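Local coordinates for protein neurotoxin (Clostridium botulinum, PDB 2QN0) that probably acts as the zinc-dependent light-chain protease of botulinum neurotoxin type C1, cleaving SNARE proteins of two kinds, at residues 87-92 with 195-200; 389-394 with 401-406. All coordinates share one frame; numbering follows the deposited sequence.

Contact 1 of 2, residues 87-92 with 195-200; sequences LKEIIK and SPRFML
Glu89, on helix 80-97, faces Arg197 in a type I beta turn, Ser195 to Phe198, which follows strand 190-193 of the large mixed sheet in this zinc protease fold. The carboxylate and guanidinium planes stand 65° apart, and the salt bridge from Glu89 OE2 to Arg197 NE is long at 3.8 Å. Arg197 takes the tight rotamer with CG between its backbone N and carbonyl carbon (chi1 82°), then runs extended to NE, which brings its CD to 3.2 Å from Glu89 OE2. Glu89 OE2 lies at the guanidinium edge, while Phe198 CE2 lies 3.6 Å above one face of the Arg197 group, over the centre. Glutamate is long enough, with its chain extended beyond CG, to span from helix to turn and serve two waters through OE1. One of them also accepts from Arg197 NE; the other accepts from the backbone N of Arg197 and bonds Ser195 OG, which is further held by Tyr76 OH. Pro196 suits the second turn position, its phi of -55° being what the ring imposes. Ile90 crosses the Pro196 ring at about a right angle, its CD1 3.9 Å from Pro196 CD.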
loop_
_atom_site.group_PDB
_atom_site.type_symbol
_atom_site.label_atom_id
_atom_site.label_comp_id
_atom_site.label_asym_id
_atom_site.label_seq_id
_atom_site.Cartn_x
_atom_site.Cartn_y
_atom_site.Cartn_z
ATOM N N LEU A 87 -8.003 1.365 -13.549
ATOM C CA LEU A 87 -6.611 1.602 -13.913
ATOM C C LEU A 87 -6.314 3.094 -14.008
ATOM O O LEU A 87 -5.315 3.576 -13.476
ATOM C CB LEU A 87 -6.298 0.924 -15.251
ATOM C CG LEU A 87 -4.902 1.127 -15.842
ATOM C CD1 LEU A 87 -3.837 0.582 -14.895
ATOM C CD2 LEU A 87 -4.829 0.418 -17.188
ATOM N N LYS A 88 -7.187 3.831 -14.684
ATOM C CA LYS A 88 -6.990 5.265 -14.835
ATOM C C LYS A 88 -7.124 6.021 -13.515
ATOM O O LYS A 88 -6.471 7.047 -13.317
ATOM C CB LYS A 88 -7.961 5.811 -15.889
ATOM C CG LYS A 88 -7.531 5.413 -17.302
ATOM C CD LYS A 88 -8.611 5.625 -18.351
ATOM C CE LYS A 88 -8.093 5.178 -19.720
ATOM N NZ LYS A 88 -9.156 5.186 -20.765
ATOM N N GLU A 89 -7.959 5.518 -12.612
ATOM C CA GLU A 89 -8.122 6.166 -11.313
ATOM C C GLU A 89 -6.819 6.034 -10.524
ATOM O O GLU A 89 -6.338 7.000 -9.933
ATOM C CB GLU A 89 -9.279 5.528 -10.532
ATOM C CG GLU A 89 -10.656 5.776 -11.158
ATOM C CD GLU A 89 -11.776 5.018 -10.468
ATOM O OE1 GLU A 89 -11.507 3.938 -9.902
ATOM O OE2 GLU A 89 -12.936 5.490 -10.510
ATOM N N ILE A 90 -6.247 4.835 -10.519
ATOM C CA ILE A 90 -4.999 4.602 -9.800
ATOM C C ILE A 90 -3.893 5.493 -10.365
ATOM O O ILE A 90 -3.134 6.111 -9.619
ATOM C CB ILE A 90 -4.564 3.120 -9.899
ATOM C CG1 ILE A 90 -5.586 2.225 -9.191
ATOM C CG2 ILE A 90 -3.176 2.934 -9.272
ATOM C CD1 ILE A 90 -5.747 2.519 -7.698
ATOM N N ILE A 91 -3.804 5.562 -11.690
ATOM C CA ILE A 91 -2.791 6.389 -12.334
ATOM C C ILE A 91 -2.949 7.855 -11.937
ATOM O O ILE A 91 -1.975 8.524 -11.583
ATOM C CB ILE A 91 -2.868 6.269 -13.886
ATOM C CG1 ILE A 91 -2.438 4.868 -14.317
ATOM C CG2 ILE A 91 -1.999 7.338 -14.545
ATOM C CD1 ILE A 91 -1.066 4.460 -13.813
ATOM N N LYS A 92 -4.180 8.355 -11.987
ATOM C CA LYS A 92 -4.421 9.749 -11.640
ATOM C C LYS A 92 -4.028 10.021 -10.191
ATOM O O LYS A 92 -3.449 11.063 -9.881
ATOM C CB LYS A 92 -5.893 10.114 -11.859
ATOM C CG LYS A 92 -6.189 11.596 -11.658
ATOM C CD LYS A 92 -7.610 11.935 -12.088
ATOM C CE LYS A 92 -7.864 13.434 -12.016
ATOM N NZ LYS A 92 -9.223 13.772 -12.528
ATOM N N SER A 195 -9.609 0.181 -3.574
ATOM C CA SER A 195 -10.388 0.958 -4.534
ATOM C C SER A 195 -10.580 2.302 -3.846
ATOM O O SER A 195 -11.551 2.507 -3.120
ATOM C CB SER A 195 -11.745 0.339 -4.836
ATOM O OG SER A 195 -12.388 1.128 -5.829
ATOM N N PRO A 196 -9.644 3.237 -4.064
ATOM C CA PRO A 196 -9.686 4.571 -3.462
ATOM C C PRO A 196 -10.944 5.404 -3.681
ATOM O O PRO A 196 -11.238 6.275 -2.863
ATOM C CB PRO A 196 -8.442 5.251 -4.033
ATOM C CG PRO A 196 -7.503 4.109 -4.266
ATOM C CD PRO A 196 -8.417 3.065 -4.862
ATOM N N ARG A 197 -11.693 5.156 -4.757
ATOM C CA ARG A 197 -12.890 5.969 -4.983
ATOM C C ARG A 197 -14.007 5.681 -3.985
ATOM O O ARG A 197 -14.980 6.426 -3.912
ATOM C CB ARG A 197 -13.412 5.832 -6.425
ATOM C CG ARG A 197 -14.269 4.626 -6.738
ATOM C CD ARG A 197 -14.909 4.820 -8.120
ATOM N NE ARG A 197 -15.636 3.643 -8.593
ATOM C CZ ARG A 197 -16.846 3.284 -8.175
ATOM N NH1 ARG A 197 -17.483 4.009 -7.269
ATOM N NH2 ARG A 197 -17.420 2.192 -8.665
ATOM N N PHE A 198 -13.877 4.597 -3.226
ATOM C CA PHE A 198 -14.866 4.279 -2.195
ATOM C C PHE A 198 -14.288 4.932 -0.945
ATOM O O PHE A 198 -13.400 4.378 -0.295
ATOM C CB PHE A 198 -14.994 2.764 -2.026
ATOM C CG PHE A 198 -15.792 2.106 -3.116
ATOM C CD1 PHE A 198 -17.163 1.917 -2.974
ATOM C CD2 PHE A 198 -15.182 1.710 -4.301
ATOM C CE1 PHE A 198 -17.917 1.343 -4.000
ATOM C CE2 PHE A 198 -15.926 1.136 -5.333
ATOM C CZ PHE A 198 -17.296 0.953 -5.179
ATOM N N MET A 199 -14.797 6.118 -0.625
ATOM C CA MET A 199 -14.286 6.901 0.493
ATOM C C MET A 199 -14.989 6.805 1.838
ATOM O O MET A 199 -16.212 6.886 1.936
ATOM C CB MET A 199 -14.230 8.373 0.085
ATOM C CG MET A 199 -13.425 8.635 -1.174
ATOM S SD MET A 199 -13.751 10.278 -1.830
ATOM C CE MET A 199 -15.135 9.920 -2.937
ATOM N N LEU A 200 -14.178 6.661 2.878
ATOM C CA LEU A 200 -14.652 6.591 4.250
ATOM C C LEU A 200 -15.076 8.008 4.645
ATOM O O LEU A 200 -14.461 8.985 4.210
ATOM C CB LEU A 200 -13.501 6.084 5.132
ATOM C CG LEU A 200 -13.540 6.065 6.661
ATOM C CD1 LEU A 200 -12.530 5.031 7.167
ATOM C CD2 LEU A 200 -13.216 7.446 7.211
HETATM O O HOH W 1 -13.520 2.103 -9.918
HETATM O O HOH W 2 -10.887 3.433 -7.127
#

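Contact 2 of 2, residues 389-394 with 401-406; sequences DDNVYD and IPKSNL
Ile401 points its side chain into the curl of residues 389-394, and it can be followed atom by atom. CB starts toward that loop and branches. Ile401 CG2, anti to the backbone N, lies beside the Asp394 carboxylate, 3.9 Å from Asp394 OD2. Ile401 CG1, anti to the carbonyl carbon (chi1 -55°), comes closer, 3.5 Å from Asp394 OD2. Beyond it the chain extends to the tip, which reaches among main-chain atoms: Asp390 O and Val392 O are each 3.6 Å from Ile401 CD1, with Asn391 O and Tyr393 N a little farther off. Isoleucine suits this place, since its slender ethyl end fits among the main-chain atoms of the curl. The curl itself is held by Asp389 O, which accepts from both Val392 N and Tyr393 N, while Asp389 OD1 takes Asn391 N from above its carboxylate plane, closing an Asx turn. Asp394 meets the isoleucine through OD2, its other oxygen being bonded to Asn397 N.

Toward solvent the contact turns polar. Lys403 starts anti to its backbone N and bends at chi3 (64°), bringing NZ to 2.8 Å from Asn391 OD1. The bond lies in the carbonyl plane, with a C=O...N angle of 156°, and lysine supplies the length needed to cross between the loops. A water joins Asn391 O, 2.7 Å from it, to Ser404 OG; the short serine stops well short of bonding that carbonyl directly. Ile401 O in turn gathers Ser404 N and Leu406 N from opposite faces of its plane. Ile401, the Lys403 bond and the water thus hold the Asx turn at 389-391 against the turn at 401-406, within the long irregular segment between strands 383-384 and 422-423.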
loop_
_atom_site.group_PDB
_atom_site.type_symbol
_atom_site.label_atom_id
_atom_site.label_comp_id
_atom_site.label_asym_id
_atom_site.label_seq_id
_atom_site.Cartn_x
_atom_site.Cartn_y
_atom_site.Cartn_z
ATOM N N ASP A 389 -13.108 12.904 -13.538
ATOM C CA ASP A 389 -13.647 14.161 -14.067
ATOM C C ASP A 389 -12.933 15.327 -13.387
ATOM O O ASP A 389 -13.123 15.556 -12.193
ATOM C CB ASP A 389 -15.149 14.238 -13.773
ATOM C CG ASP A 389 -15.824 15.437 -14.426
ATOM O OD1 ASP A 389 -15.146 16.455 -14.693
ATOM O OD2 ASP A 389 -17.049 15.364 -14.653
ATOM N N ASP A 390 -12.122 16.072 -14.138
ATOM C CA ASP A 390 -11.392 17.197 -13.557
ATOM C C ASP A 390 -12.271 18.293 -12.964
ATOM O O ASP A 390 -11.777 19.164 -12.250
ATOM C CB ASP A 390 -10.431 17.815 -14.579
ATOM C CG ASP A 390 -9.172 16.987 -14.771
ATOM O OD1 ASP A 390 -8.704 16.374 -13.788
ATOM O OD2 ASP A 390 -8.640 16.960 -15.900
ATOM N N ASN A 391 -13.564 18.264 -13.263
ATOM C CA ASN A 391 -14.476 19.261 -12.712
ATOM C C ASN A 391 -14.906 18.808 -11.322
ATOM O O ASN A 391 -15.565 19.544 -10.591
ATOM C CB ASN A 391 -15.716 19.416 -13.594
ATOM C CG ASN A 391 -15.397 20.008 -14.951
ATOM O OD1 ASN A 391 -14.747 21.049 -15.047
ATOM N ND2 ASN A 391 -15.857 19.349 -16.008
ATOM N N VAL A 392 -14.525 17.585 -10.973
ATOM C CA VAL A 392 -14.872 16.996 -9.684
ATOM C C VAL A 392 -13.642 16.801 -8.806
ATOM O O VAL A 392 -13.648 17.132 -7.618
ATOM C CB VAL A 392 -15.546 15.617 -9.883
ATOM C CG1 VAL A 392 -15.769 14.937 -8.536
ATOM C CG2 VAL A 392 -16.875 15.790 -10.608
ATOM N N TYR A 393 -12.583 16.277 -9.410
ATOM C CA TYR A 393 -11.352 15.987 -8.690
ATOM C C TYR A 393 -10.156 16.196 -9.613
ATOM O O TYR A 393 -10.093 15.600 -10.686
ATOM C CB TYR A 393 -11.399 14.526 -8.232
ATOM C CG TYR A 393 -10.280 14.093 -7.312
ATOM C CD1 TYR A 393 -10.393 14.239 -5.932
ATOM C CD2 TYR A 393 -9.113 13.525 -7.825
ATOM C CE1 TYR A 393 -9.368 13.824 -5.076
ATOM C CE2 TYR A 393 -8.080 13.110 -6.983
ATOM C CZ TYR A 393 -8.218 13.261 -5.609
ATOM O OH TYR A 393 -7.209 12.845 -4.770
ATOM N N ASP A 394 -9.216 17.049 -9.216
ATOM C CA ASP A 394 -8.036 17.253 -10.046
ATOM C C ASP A 394 -6.743 17.005 -9.278
ATOM O O ASP A 394 -6.740 16.910 -8.049
ATOM C CB ASP A 394 -8.024 18.650 -10.697
ATOM C CG ASP A 394 -7.968 19.790 -9.694
ATOM O OD1 ASP A 394 -7.325 19.657 -8.634
ATOM O OD2 ASP A 394 -8.558 20.851 -9.990
ATOM N N ILE A 401 -11.559 22.310 -5.304
ATOM C CA ILE A 401 -11.263 23.111 -6.488
ATOM C C ILE A 401 -11.780 24.549 -6.418
ATOM O O ILE A 401 -12.967 24.782 -6.200
ATOM C CB ILE A 401 -11.854 22.427 -7.737
ATOM C CG1 ILE A 401 -11.331 20.988 -7.827
ATOM C CG2 ILE A 401 -11.485 23.207 -8.993
ATOM C CD1 ILE A 401 -12.082 20.111 -8.814
ATOM N N PRO A 402 -10.884 25.531 -6.615
ATOM C CA PRO A 402 -11.221 26.959 -6.581
ATOM C C PRO A 402 -12.272 27.344 -7.625
ATOM O O PRO A 402 -13.187 28.118 -7.341
ATOM C CB PRO A 402 -9.877 27.635 -6.847
ATOM C CG PRO A 402 -8.893 26.663 -6.274
ATOM C CD PRO A 402 -9.430 25.347 -6.770
ATOM N N LYS A 403 -12.131 26.795 -8.828
ATOM C CA LYS A 403 -13.056 27.069 -9.924
ATOM C C LYS A 403 -14.479 26.662 -9.564
ATOM O O LYS A 403 -15.446 27.212 -10.094
ATOM C CB LYS A 403 -12.618 26.316 -11.180
ATOM C CG LYS A 403 -13.519 26.540 -12.387
ATOM C CD LYS A 403 -13.204 25.561 -13.508
ATOM C CE LYS A 403 -13.501 24.126 -13.086
ATOM N NZ LYS A 403 -13.190 23.147 -14.164
ATOM N N SER A 404 -14.602 25.690 -8.667
ATOM C CA SER A 404 -15.908 25.210 -8.234
ATOM C C SER A 404 -16.335 25.959 -6.977
ATOM O O SER A 404 -17.446 25.773 -6.482
ATOM C CB SER A 404 -15.846 23.709 -7.932
ATOM O OG SER A 404 -15.359 22.975 -9.044
ATOM N N ASN A 405 -15.444 26.806 -6.470
ATOM C CA ASN A 405 -15.706 27.574 -5.255
ATOM C C ASN A 405 -15.827 26.622 -4.069
ATOM O O ASN A 405 -16.641 26.828 -3.168
ATOM C CB ASN A 405 -16.988 28.396 -5.406
ATOM C CG ASN A 405 -16.890 29.418 -6.520
ATOM O OD1 ASN A 405 -16.000 30.270 -6.518
ATOM N ND2 ASN A 405 -17.801 29.335 -7.482
ATOM N N LEU A 406 -15.004 25.579 -4.085
ATOM C CA LEU A 406 -14.993 24.569 -3.030
ATOM C C LEU A 406 -13.626 24.509 -2.361
ATOM O O LEU A 406 -13.283 23.515 -1.722
ATOM C CB LEU A 406 -15.321 23.196 -3.622
ATOM C CG LEU A 406 -16.734 22.964 -4.158
ATOM C CD1 LEU A 406 -16.781 21.654 -4.924
ATOM C CD2 LEU A 406 -17.724 22.951 -2.999
HETATM O O HOH W 3 -16.172 20.353 -8.075
#

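Overall arrangement
From the N terminus, the chain lays down three strands of the mixed sheet before helix 80-97, then adds the other five before the turn at 195-200 returns to that helix: contact 1 closes this long loop of 102 residues. It then passes through helix 223-238, with zinc ligands His229 and His233, and on to Glu269. Contact 2 closes much later, over just six intervening residues, so the two loops follow in series and neither cross nor nest. Their centres are about 17 Å apart, yet Lys92 bridges them: its NZ forms a salt bridge with Asp390 and probably a hydrogen bond to Tyr393 O. Pro223, at the start of helix 223-238, touches both Pro196 and Tyr393.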